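Local atomic coordinates of putative endo-1,4-beta-xylanase (Bacteroides thetaiotaomicron VPI-5482, PDB entry 5MSX), a protein that probably hydrolyses glycosidic linkages in plant pectin, as a calcium-binding member of glycoside hydrolase family 43 from a human gut bacterium. Residues Val45-Ala50 against Val67-Asp72; Thr51-Gly56 against Thr284-Tyr289; Gln224-Met229 against Gln243-Thr248; Phe274-Phe279 against Val304-Asp309. One frame throughout, in Å; residues are numbered along the deposited sequence.

Contact 1. Residues Val45-Ala50 against Val67-Asp72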
# COMPACT_ATOMS: atom_id res chain seq x y z
N VAL C 45 19.72 5.29 12.32
CA VAL C 45 19.58 5.38 13.79
C VAL C 45 19.03 4.04 14.33
O VAL C 45 18.15 3.45 13.71
CB VAL C 45 18.60 6.52 14.15
CG1 VAL C 45 18.41 6.62 15.65
CG2 VAL C 45 19.09 7.86 13.57
N PHE C 46 19.50 3.58 15.49
CA PHE C 46 18.93 2.36 16.11
C PHE C 46 17.72 2.69 16.95
O PHE C 46 17.69 3.72 17.60
CB PHE C 46 19.96 1.60 16.94
CG PHE C 46 21.22 1.24 16.16
CD1 PHE C 46 21.27 0.11 15.36
CD2 PHE C 46 22.35 2.05 16.24
CE1 PHE C 46 22.41 -0.21 14.64
CE2 PHE C 46 23.51 1.73 15.54
CZ PHE C 46 23.55 0.59 14.74
N TYR C 47 16.70 1.84 16.87
CA TYR C 47 15.47 1.96 17.62
C TYR C 47 15.27 0.67 18.42
O TYR C 47 15.58 -0.43 17.91
CB TYR C 47 14.30 2.12 16.68
CG TYR C 47 14.26 3.44 15.96
CD1 TYR C 47 15.12 3.71 14.90
CD2 TYR C 47 13.36 4.44 16.36
CE1 TYR C 47 15.08 4.92 14.25
CE2 TYR C 47 13.31 5.65 15.70
CZ TYR C 47 14.18 5.89 14.66
OH TYR C 47 14.11 7.10 14.05
N CYS C 48 14.77 0.81 19.66
CA CYS C 48 14.39 -0.30 20.51
C CYS C 48 12.97 -0.10 21.03
O CYS C 48 12.71 0.77 21.87
CB CYS C 48 15.38 -0.47 21.67
SG CYS C 48 14.98 -1.85 22.81
N TYR C 49 12.05 -0.90 20.49
CA TYR C 49 10.70 -1.01 20.95
C TYR C 49 10.60 -2.25 21.86
O TYR C 49 10.93 -3.36 21.43
CB TYR C 49 9.78 -1.23 19.76
CG TYR C 49 9.78 -0.12 18.70
CD1 TYR C 49 8.96 1.01 18.85
CD2 TYR C 49 10.54 -0.23 17.55
CE1 TYR C 49 8.93 2.01 17.88
CE2 TYR C 49 10.52 0.77 16.58
CZ TYR C 49 9.69 1.87 16.73
OH TYR C 49 9.67 2.86 15.77
N ALA C 50 10.10 -2.08 23.06
CA ALA C 50 10.11 -3.17 24.03
C ALA C 50 8.94 -3.06 24.99
O ALA C 50 8.24 -2.03 25.01
CB ALA C 50 11.44 -3.17 24.79
N VAL C 67 9.86 4.26 22.84
CA VAL C 67 10.88 3.78 21.93
C VAL C 67 12.19 4.45 22.29
O VAL C 67 12.27 5.66 22.32
CB VAL C 67 10.54 4.03 20.44
CG1 VAL C 67 10.43 5.52 20.09
CG2 VAL C 67 11.58 3.36 19.55
N TRP C 68 13.21 3.65 22.56
CA TRP C 68 14.54 4.17 22.83
C TRP C 68 15.32 4.23 21.53
O TRP C 68 15.17 3.35 20.67
CB TRP C 68 15.27 3.26 23.81
CG TRP C 68 14.70 3.17 25.17
CD1 TRP C 68 13.62 2.46 25.57
CD2 TRP C 68 15.22 3.81 26.34
NE1 TRP C 68 13.41 2.64 26.91
CE2 TRP C 68 14.39 3.45 27.41
CE3 TRP C 68 16.29 4.67 26.57
CZ2 TRP C 68 14.62 3.90 28.71
CZ3 TRP C 68 16.51 5.10 27.86
CH2 TRP C 68 15.68 4.72 28.91
N LYS C 69 16.12 5.28 21.37
CA LYS C 69 16.90 5.52 20.18
C LYS C 69 18.34 5.80 20.54
O LYS C 69 18.63 6.32 21.63
CB LYS C 69 16.38 6.74 19.41
CG LYS C 69 14.98 6.63 18.86
CD LYS C 69 14.41 8.00 18.45
CE LYS C 69 15.31 8.75 17.48
NZ LYS C 69 14.57 9.78 16.68
N SER C 70 19.21 5.50 19.59
CA SER C 70 20.63 5.65 19.73
C SER C 70 21.30 5.80 18.37
O SER C 70 20.99 5.06 17.42
CB SER C 70 21.20 4.39 20.38
OG SER C 70 22.59 4.53 20.57
N LYS C 71 22.28 6.70 18.29
CA LYS C 71 23.06 6.85 17.07
C LYS C 71 24.19 5.84 16.99
O LYS C 71 24.65 5.51 15.90
CB LYS C 71 23.61 8.27 16.99
CG LYS C 71 22.51 9.31 16.92
CD LYS C 71 23.05 10.71 16.65
CE LYS C 71 21.92 11.72 16.47
NZ LYS C 71 21.43 12.19 17.79
N ASP C 72 24.64 5.35 18.14
CA ASP C 72 25.85 4.53 18.20
C ASP C 72 25.67 3.14 18.86
O ASP C 72 26.61 2.37 18.89
CB ASP C 72 26.97 5.29 18.93
CG ASP C 72 26.60 5.69 20.38
OD1 ASP C 72 25.48 5.41 20.86
OD2 ASP C 72 27.44 6.29 21.06
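Phe-46 and Cys-48 pair with Ser-70 and Trp-68 in an antiparallel ladder within one blade of the five-bladed beta-propeller, the fold of glycoside hydrolase family 43. It illustrates how a blade accounts for its donors and acceptors. Phe-46 N gives to Ser-70 O at 2.9 Å and Ser-70 N returns a bond to Phe-46 O; one pair further on, Cys-48 N reaches Trp-68 O at 2.8 Å and Trp-68 N reaches Cys-48 O. Between them, the non-hydrogen-bonded pair Tyr-47 and Lys-69 turns its backbone polar groups outward, Tyr-47 to Gln-40 and Lys-69 to Ser-77. Their side chains run alongside each other, Lys-69 CG lying 3.7 Å from Tyr-47 CD2, and both polar ends, OH and NZ, finish on Glu-123 OE1. A phenylalanine at Tyr-47 would probably leave that carboxylate oxygen without the tyrosine hydroxyl, with Lys-69 NZ still beside it. On the same face, Val-67 holds CG2 opposite its backbone N, which carries this methyl over the face of the Tyr-49 ring, 3.6 Å from its centroid, and to the edge of Tyr-47, 3.8 Å from CD2. Tyr-49 OH bonds to Pro-122 O. Where the strand ends, Ser-70 OG also has His-75 O and Phe-73 N as partners, and it closes an ST turn by accepting from Asp-72 N at 3.3 Å.

Contact 2. Residues Thr51-Gly56 against Thr284-Tyr289. With EDO (1,2-ethanediol), chain B; EDO (1,2-ethanediol), chain U.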
# COMPACT_ATOMS: atom_id res chain seq x y z
N THR C 51 8.69 -4.14 25.73
CA THR C 51 7.86 -4.09 26.92
C THR C 51 8.65 -3.34 28.02
O THR C 51 9.81 -3.68 28.31
CB THR C 51 7.56 -5.50 27.44
OG1 THR C 51 7.00 -6.30 26.40
CG2 THR C 51 6.64 -5.48 28.69
N THR C 52 8.02 -2.34 28.64
CA THR C 52 8.63 -1.69 29.78
C THR C 52 8.19 -2.44 31.07
O THR C 52 7.01 -2.62 31.33
CB THR C 52 8.30 -0.19 29.80
OG1 THR C 52 8.84 0.44 28.61
CG2 THR C 52 8.90 0.46 31.07
N ASP C 53 9.18 -2.89 31.84
CA ASP C 53 9.03 -3.74 33.04
C ASP C 53 9.20 -2.80 34.27
O ASP C 53 9.28 -1.60 34.11
CB ASP C 53 10.16 -4.82 33.03
CG ASP C 53 9.70 -6.25 32.69
OD1 ASP C 53 8.61 -6.47 32.06
OD2 ASP C 53 10.47 -7.20 33.06
N GLY C 54 9.30 -3.35 35.48
CA GLY C 54 9.66 -2.56 36.66
C GLY C 54 8.48 -1.78 37.26
O GLY C 54 8.72 -0.88 38.07
N TYR C 55 7.24 -2.14 36.91
CA TYR C 55 6.04 -1.48 37.45
C TYR C 55 5.42 -2.16 38.71
O TYR C 55 4.40 -1.69 39.22
CB TYR C 55 5.02 -1.16 36.33
CG TYR C 55 5.31 0.21 35.74
CD1 TYR C 55 6.49 0.45 35.06
CD2 TYR C 55 4.43 1.29 35.93
CE1 TYR C 55 6.80 1.71 34.56
CE2 TYR C 55 4.71 2.56 35.43
CZ TYR C 55 5.90 2.76 34.73
OH TYR C 55 6.22 3.98 34.22
N GLY C 56 6.03 -3.22 39.22
CA GLY C 56 5.72 -3.69 40.56
C GLY C 56 4.48 -4.54 40.74
O GLY C 56 4.21 -4.95 41.87
N THR C 284 8.45 -9.41 36.38
CA THR C 284 8.64 -8.41 35.34
C THR C 284 9.66 -7.38 35.80
O THR C 284 9.38 -6.19 35.81
CB THR C 284 7.29 -7.72 35.01
OG1 THR C 284 6.67 -7.33 36.23
CG2 THR C 284 6.35 -8.63 34.28
N ASN C 285 10.84 -7.84 36.19
CA ASN C 285 11.96 -6.98 36.51
C ASN C 285 13.15 -7.54 35.71
O ASN C 285 14.15 -7.95 36.26
CB ASN C 285 12.24 -7.00 38.02
CG ASN C 285 11.05 -6.54 38.83
OD1 ASN C 285 10.59 -5.43 38.68
ND2 ASN C 285 10.52 -7.42 39.63
N ARG C 286 12.99 -7.54 34.40
CA ARG C 286 13.97 -8.10 33.48
C ARG C 286 14.75 -6.96 32.84
O ARG C 286 14.27 -5.83 32.76
CB ARG C 286 13.25 -8.94 32.42
CG ARG C 286 12.45 -10.08 33.03
CD ARG C 286 11.37 -10.62 32.11
NE ARG C 286 10.31 -9.65 31.83
CZ ARG C 286 9.24 -9.94 31.08
NH1 ARG C 286 9.10 -11.14 30.55
NH2 ARG C 286 8.31 -9.03 30.86
N GLN C 287 15.94 -7.26 32.37
CA GLN C 287 16.69 -6.36 31.49
C GLN C 287 17.06 -7.11 30.23
O GLN C 287 16.89 -8.34 30.16
CB GLN C 287 17.90 -5.78 32.20
CG GLN C 287 17.52 -4.76 33.24
CD GLN C 287 18.73 -4.00 33.77
OE1 GLN C 287 19.53 -4.57 34.50
NE2 GLN C 287 18.87 -2.73 33.39
N THR C 288 17.54 -6.35 29.23
CA THR C 288 17.82 -6.86 27.88
C THR C 288 19.30 -6.72 27.60
O THR C 288 19.92 -5.72 27.99
CB THR C 288 16.95 -6.19 26.78
OG1 THR C 288 15.60 -6.62 26.93
CG2 THR C 288 17.41 -6.58 25.34
N TYR C 289 19.87 -7.77 27.00
CA TYR C 289 21.29 -7.85 26.67
C TYR C 289 21.45 -8.20 25.19
O TYR C 289 20.53 -8.78 24.59
CB TYR C 289 21.95 -8.95 27.52
CG TYR C 289 21.84 -8.65 29.01
CD1 TYR C 289 20.68 -8.96 29.70
CD2 TYR C 289 22.83 -7.96 29.67
CE1 TYR C 289 20.54 -8.65 31.03
CE2 TYR C 289 22.70 -7.66 31.03
CZ TYR C 289 21.54 -8.00 31.71
OH TYR C 289 21.37 -7.74 33.06
C1 EDO B . 7.89 -7.85 41.73
O1 EDO B . 8.38 -6.51 41.64
C2 EDO B . 6.54 -7.96 41.02
O2 EDO B . 6.40 -6.99 39.97
C1 EDO U . 4.71 -11.23 29.08
O1 EDO U . 5.46 -12.24 28.38
C2 EDO U . 5.29 -9.86 28.80
O2 EDO U . 6.69 -9.97 28.63
O HOH W 1 7.96 -5.37 38.18
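Arg-286 meets Asp-53 in a side-on, two-pronged salt bridge that ties the loop after strand 45-52 to the residues leading into strand 287-293, across the junction of the first and last blades of the beta-propeller. Followed outward, the arginine shows how a long side chain is shared out. Its CB packs on Glu-278 O, and CB, CG and CD then run past the carboxylate of Asp-53 on the OD2 side. A bend at chi3 (-66°) turns the guanidinium edge-on to that carboxylate, the two planes only 15° apart. NE faces OD2, whose exact place is less sure, while NH2 gives an almost straight bond of 2.8 Å to Asp-53 OD1, on the syn side of the oxygen. At the far end, NH2 also donates to O2 of a bound 1,2-ethanediol at 2.9 Å, and NH1 adds a weak bond to the same oxygen. Close by, Thr-51 OG1 bonds to Asp-36, the predicted catalytic base. The backbones meet once, Gly-54 N giving to Thr-284 O at 2.9 Å. Beyond them a water joins the two segments, accepting from Gly-56 N at 3.1 Å and donating to Asn-285 OD1 at 2.7 Å.

Contact 3. Residues Gln224-Met229 against Gln243-Thr248. With EDO (1,2-ethanediol), chain D.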
# COMPACT_ATOMS: atom_id res chain seq x y z
N GLN C 224 14.46 -20.73 26.88
CA GLN C 224 15.44 -21.03 25.84
C GLN C 224 14.88 -20.60 24.48
O GLN C 224 13.64 -20.49 24.29
CB GLN C 224 15.74 -22.51 25.78
CG GLN C 224 16.24 -23.11 27.08
CD GLN C 224 16.36 -24.63 27.00
OE1 GLN C 224 15.39 -25.31 26.79
NE2 GLN C 224 17.55 -25.15 27.14
N TYR C 225 15.79 -20.33 23.55
CA TYR C 225 15.41 -20.23 22.13
C TYR C 225 15.90 -21.48 21.42
O TYR C 225 17.05 -21.92 21.60
CB TYR C 225 15.96 -18.96 21.46
CG TYR C 225 15.03 -17.78 21.40
CD1 TYR C 225 13.99 -17.75 20.48
CD2 TYR C 225 15.16 -16.68 22.26
CE1 TYR C 225 13.11 -16.67 20.39
CE2 TYR C 225 14.29 -15.59 22.19
CZ TYR C 225 13.27 -15.59 21.23
OH TYR C 225 12.38 -14.52 21.13
N ALA C 226 15.00 -22.01 20.60
CA ALA C 226 15.31 -23.07 19.65
C ALA C 226 14.97 -22.56 18.26
O ALA C 226 14.42 -21.44 18.11
CB ALA C 226 14.51 -24.31 19.99
N TYR C 227 15.31 -23.32 17.22
CA TYR C 227 15.01 -22.89 15.86
C TYR C 227 14.92 -24.05 14.87
O TYR C 227 15.32 -25.16 15.16
CB TYR C 227 16.02 -21.83 15.34
CG TYR C 227 17.26 -22.42 14.77
CD1 TYR C 227 18.20 -23.04 15.60
CD2 TYR C 227 17.53 -22.37 13.40
CE1 TYR C 227 19.37 -23.58 15.09
CE2 TYR C 227 18.70 -22.92 12.89
CZ TYR C 227 19.62 -23.51 13.75
OH TYR C 227 20.80 -24.06 13.26
N VAL C 228 14.29 -23.73 13.74
CA VAL C 228 14.22 -24.53 12.54
C VAL C 228 14.51 -23.65 11.31
O VAL C 228 14.50 -22.40 11.39
CB VAL C 228 12.83 -25.22 12.38
CG1 VAL C 228 12.61 -26.21 13.50
CG2 VAL C 228 11.66 -24.23 12.33
N MET C 229 14.79 -24.30 10.19
CA MET C 229 15.22 -23.61 8.95
C MET C 229 14.45 -24.13 7.76
O MET C 229 14.10 -25.31 7.73
CB MET C 229 16.66 -23.92 8.63
CG MET C 229 17.66 -23.24 9.48
SD MET C 229 19.29 -23.97 9.16
CE MET C 229 19.12 -25.64 9.70
N GLN C 243 21.84 -29.41 16.53
CA GLN C 243 22.19 -28.38 17.50
C GLN C 243 21.19 -27.22 17.35
O GLN C 243 21.51 -26.13 16.83
CB GLN C 243 23.64 -27.96 17.20
CG GLN C 243 24.30 -27.02 18.17
CD GLN C 243 25.77 -26.78 17.80
OE1 GLN C 243 26.08 -26.36 16.69
NE2 GLN C 243 26.67 -27.04 18.74
N ASP C 244 19.95 -27.48 17.78
CA ASP C 244 18.81 -26.55 17.60
C ASP C 244 18.55 -25.56 18.78
O ASP C 244 17.75 -24.65 18.64
CB ASP C 244 17.52 -27.32 17.22
CG ASP C 244 16.93 -28.14 18.40
OD1 ASP C 244 17.72 -28.61 19.26
OD2 ASP C 244 15.69 -28.30 18.46
N ILE C 245 19.23 -25.74 19.92
CA ILE C 245 19.08 -24.82 21.05
C ILE C 245 20.14 -23.72 20.92
O ILE C 245 21.32 -23.97 21.03
CB ILE C 245 19.23 -25.51 22.40
CG1 ILE C 245 18.14 -26.58 22.60
CG2 ILE C 245 19.17 -24.49 23.53
CD1 ILE C 245 16.78 -26.07 23.02
N ILE C 246 19.70 -22.50 20.69
CA ILE C 246 20.64 -21.43 20.45
C ILE C 246 20.85 -20.49 21.62
O ILE C 246 21.84 -19.80 21.62
CB ILE C 246 20.38 -20.69 19.14
CG1 ILE C 246 19.02 -20.00 19.13
CG2 ILE C 246 20.49 -21.65 17.95
CD1 ILE C 246 18.68 -19.42 17.79
N SER C 247 19.95 -20.45 22.60
CA SER C 247 20.18 -19.70 23.84
C SER C 247 19.62 -20.49 24.98
O SER C 247 18.55 -21.09 24.85
CB SER C 247 19.59 -18.29 23.81
OG SER C 247 18.19 -18.28 23.90
N THR C 248 20.36 -20.52 26.08
CA THR C 248 19.97 -21.27 27.27
C THR C 248 20.76 -20.74 28.47
O THR C 248 21.79 -20.10 28.30
CB THR C 248 20.21 -22.80 27.08
OG1 THR C 248 19.60 -23.50 28.16
CG2 THR C 248 21.73 -23.17 27.04
C1 EDO D . 21.07 -29.96 22.00
O1 EDO D . 22.28 -30.29 21.32
C2 EDO D . 20.30 -29.01 21.13
O2 EDO D . 21.07 -27.84 20.80
O HOH W 2 22.57 -24.94 14.76
O HOH W 3 14.16 -26.85 16.93
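Tyr-227 and Ile-246 meet at about a right angle, the isoleucine CG2 lying 3.6 Å from ring atom CD1 and equally near CE1. With CG between its backbone N and carbonyl carbon (chi1 84°), the tyrosine leans across the strand pair, so that the edge of its ring runs by the carbonyls of Asp-244 and Gln-243. Its hydroxyl gives to a water at 2.5 Å, which passes a bond on to Gln-243 O, and it has a further partner in Ile-301 N. The two polar side chains at the other end are arranged differently: Gln-224 and Thr-248 lie alongside, pointing the same way, and Gln-224 NE2 donates to Thr-248 OG1 at 2.8 Å, nearly in the plane of the amide. Between these ends sits a classic beta bulge, Ile-246 and Ser-247 both facing Tyr-225. Tyr-225 O takes a bond of 2.9 Å from Ile-246 N and a weak one of 3.4 Å from Ser-247 N. At the bulge, Ser-247 OG lies at the edge of the Tyr-225 ring, in its plane, and Ile-246 CG1 is 4.0 Å from Tyr-225 CB. Ser-247 OG is taken up mainly by Pro-258 O, and Tyr-225 OH by Gly-201 O and Gly-261 N, close to the calcium-site residue His-260. Strand 245-247 is thus the weakly bonded outer strand of a four-stranded antiparallel blade: strand 224-230 pairs on its other side with strand 210-217, whose Leu-214 packs on Ile-246, while the outer strand itself bonds through Ile-246 to Val-304.

Contact 4. Residues Phe274-Phe279 against Val304-Asp309. With EDO (1,2-ethanediol), chain E.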
# COMPACT_ATOMS: atom_id res chain seq x y z
N PHE C 274 21.93 -10.88 18.44
CA PHE C 274 20.82 -11.53 19.16
C PHE C 274 20.60 -10.71 20.44
O PHE C 274 21.52 -10.53 21.24
CB PHE C 274 21.22 -12.97 19.49
CG PHE C 274 20.23 -13.70 20.35
CD1 PHE C 274 18.95 -14.03 19.86
CD2 PHE C 274 20.57 -14.08 21.64
CE1 PHE C 274 18.04 -14.74 20.64
CE2 PHE C 274 19.66 -14.79 22.44
CZ PHE C 274 18.40 -15.11 21.95
N ALA C 275 19.39 -10.19 20.61
CA ALA C 275 19.01 -9.48 21.83
C ALA C 275 18.09 -10.37 22.58
O ALA C 275 17.25 -11.04 21.97
CB ALA C 275 18.29 -8.22 21.50
N TYR C 276 18.21 -10.39 23.91
CA TYR C 276 17.38 -11.27 24.74
C TYR C 276 17.10 -10.65 26.11
O TYR C 276 17.88 -9.89 26.65
CB TYR C 276 18.04 -12.63 24.90
CG TYR C 276 19.42 -12.56 25.53
CD1 TYR C 276 20.54 -12.23 24.76
CD2 TYR C 276 19.62 -12.80 26.89
CE1 TYR C 276 21.80 -12.16 25.34
CE2 TYR C 276 20.87 -12.71 27.46
CZ TYR C 276 21.96 -12.40 26.69
OH TYR C 276 23.23 -12.33 27.25
N LEU C 277 15.96 -11.02 26.67
CA LEU C 277 15.69 -10.69 28.06
C LEU C 277 16.43 -11.69 28.94
O LEU C 277 16.78 -12.79 28.48
CB LEU C 277 14.18 -10.68 28.34
CG LEU C 277 13.46 -12.02 28.38
CD1 LEU C 277 13.67 -12.78 29.69
CD2 LEU C 277 11.96 -11.82 28.12
N GLU C 278 16.62 -11.31 30.22
CA GLU C 278 17.29 -12.13 31.20
C GLU C 278 16.43 -12.10 32.47
O GLU C 278 15.73 -11.11 32.72
CB GLU C 278 18.73 -11.64 31.44
CG GLU C 278 19.68 -12.68 32.08
CD GLU C 278 19.74 -12.61 33.63
OE1 GLU C 278 20.40 -13.52 34.23
OE2 GLU C 278 19.15 -11.65 34.24
N PHE C 279 16.41 -13.22 33.19
CA PHE C 279 15.55 -13.41 34.40
C PHE C 279 15.53 -12.21 35.38
O PHE C 279 14.49 -11.86 35.93
CB PHE C 279 15.97 -14.71 35.15
CG PHE C 279 15.16 -14.97 36.40
CD1 PHE C 279 13.86 -15.46 36.31
CD2 PHE C 279 15.70 -14.72 37.66
CE1 PHE C 279 13.12 -15.70 37.45
CE2 PHE C 279 14.96 -14.95 38.81
CZ PHE C 279 13.67 -15.45 38.71
N VAL C 304 24.51 -19.23 20.84
CA VAL C 304 25.02 -17.91 21.19
C VAL C 304 25.86 -17.96 22.45
O VAL C 304 25.47 -18.57 23.41
CB VAL C 304 23.87 -16.89 21.40
CG1 VAL C 304 24.44 -15.53 21.81
CG2 VAL C 304 23.06 -16.76 20.11
N GLU C 305 27.02 -17.30 22.43
CA GLU C 305 27.90 -17.20 23.58
C GLU C 305 27.40 -16.00 24.39
O GLU C 305 27.61 -14.86 23.98
CB GLU C 305 29.36 -17.01 23.14
CG GLU C 305 30.01 -18.29 22.59
CD GLU C 305 30.34 -19.30 23.69
OE1 GLU C 305 30.43 -18.91 24.88
OE2 GLU C 305 30.52 -20.49 23.38
N LEU C 306 26.70 -16.25 25.49
CA LEU C 306 26.05 -15.18 26.22
C LEU C 306 27.02 -14.51 27.20
O LEU C 306 27.77 -15.18 27.90
CB LEU C 306 24.82 -15.72 26.98
CG LEU C 306 23.80 -16.46 26.12
CD1 LEU C 306 22.84 -17.23 27.01
CD2 LEU C 306 23.05 -15.52 25.19
N THR C 307 26.99 -13.19 27.23
CA THR C 307 27.68 -12.39 28.23
C THR C 307 26.73 -11.27 28.62
O THR C 307 25.80 -10.93 27.86
CB THR C 307 28.99 -11.76 27.71
OG1 THR C 307 28.69 -10.61 26.90
CG2 THR C 307 29.85 -12.77 26.87
N MET C 308 27.00 -10.65 29.75
CA MET C 308 26.41 -9.37 30.06
C MET C 308 27.34 -8.17 29.78
O MET C 308 27.19 -7.13 30.41
CB MET C 308 25.95 -9.36 31.52
CG MET C 308 24.93 -10.45 31.83
SD MET C 308 24.56 -10.33 33.58
CE MET C 308 22.97 -11.13 33.73
N ASP C 309 28.26 -8.31 28.83
CA ASP C 309 29.24 -7.25 28.52
C ASP C 309 28.77 -6.33 27.40
O ASP C 309 29.23 -5.23 27.33
CB ASP C 309 30.59 -7.84 28.14
CG ASP C 309 31.17 -8.70 29.24
OD1 ASP C 309 31.03 -8.31 30.41
OD2 ASP C 309 31.75 -9.76 28.95
C1 EDO E . 27.54 -17.18 17.87
O1 EDO E . 26.10 -17.33 17.83
C2 EDO E . 28.20 -16.89 19.20
O2 EDO E . 27.67 -15.69 19.85
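Glu-278 OE1, with Met-308 CE 3.5 Å away, is gripped by a salt bridge from Arg-349 NH1 and a hydrogen bond from Phe-256 N; the second oxygen, OE2, takes a bond from Gly-280 N. The carboxylate is buried, and so many donors would probably favour its charged form. Met-308 approaches at about a right angle with its chain extended beyond CG, and only the methyl at its tip reaches the acid. Along strand 272-278 of the propeller blade the contact turns apolar. Tyr-276 holds CG wedged between the two backbone arms (chi1 58°), which brings its ring under Leu-306: CD2 stands over the face, 4.0 Å from the centroid, a CH-pi contact. The phenol oxygen extends past it to within 3.0 Å of Thr-307 O. With an alanine in place of Tyr-276, Leu-306 CD2 would probably face a gap, and Thr-307 O would be likely to lose the hydroxyl beside it. The same leucine methyl lies at the edge of the Phe-274 ring, 4.4 Å from CE2, and Val-304 CG2 adds a contact of 4.0 Å to Phe-274 CD2. Beyond the leucine, Thr-307 OG1 accepts from Asp-309 N at 3.0 Å in an ST turn and is also bonded to Asn-291, while Arg-253 bonds to Leu-306 O. The chemistry implies a loop laid on the blade by its side chains, with no backbone pairing across the two segments: a leucine methyl bridges the two rings and a valine methyl adds to one, and charge gathers at the end where Arg-349, from the F5/8 type C region, meets the propeller.

In the fold
Contacts 1 and 3 are buried strand pairings inside blades, the first a regular ladder, the second bent by a bulge at a blade margin, and their centres lie about 26 Å apart. Contacts 2 and 4 are only partly buried: contact 2 joins two loops by charge and water, contact 4 lays a loop on a strand, chiefly by methyls against rings. Contacts 1 and 2 share strand 45-52, while contacts 2 and 4 meet in another sheet, where Tyr-289 O and Gln-287 O probably accept from Tyr-276 N and Glu-278 N. Contact 4 also touches contact 3, Thr-248 O packing on Leu-306 CD1. The two strand pairings are held mainly by backbone bonds, the two loop contacts mainly by side chains.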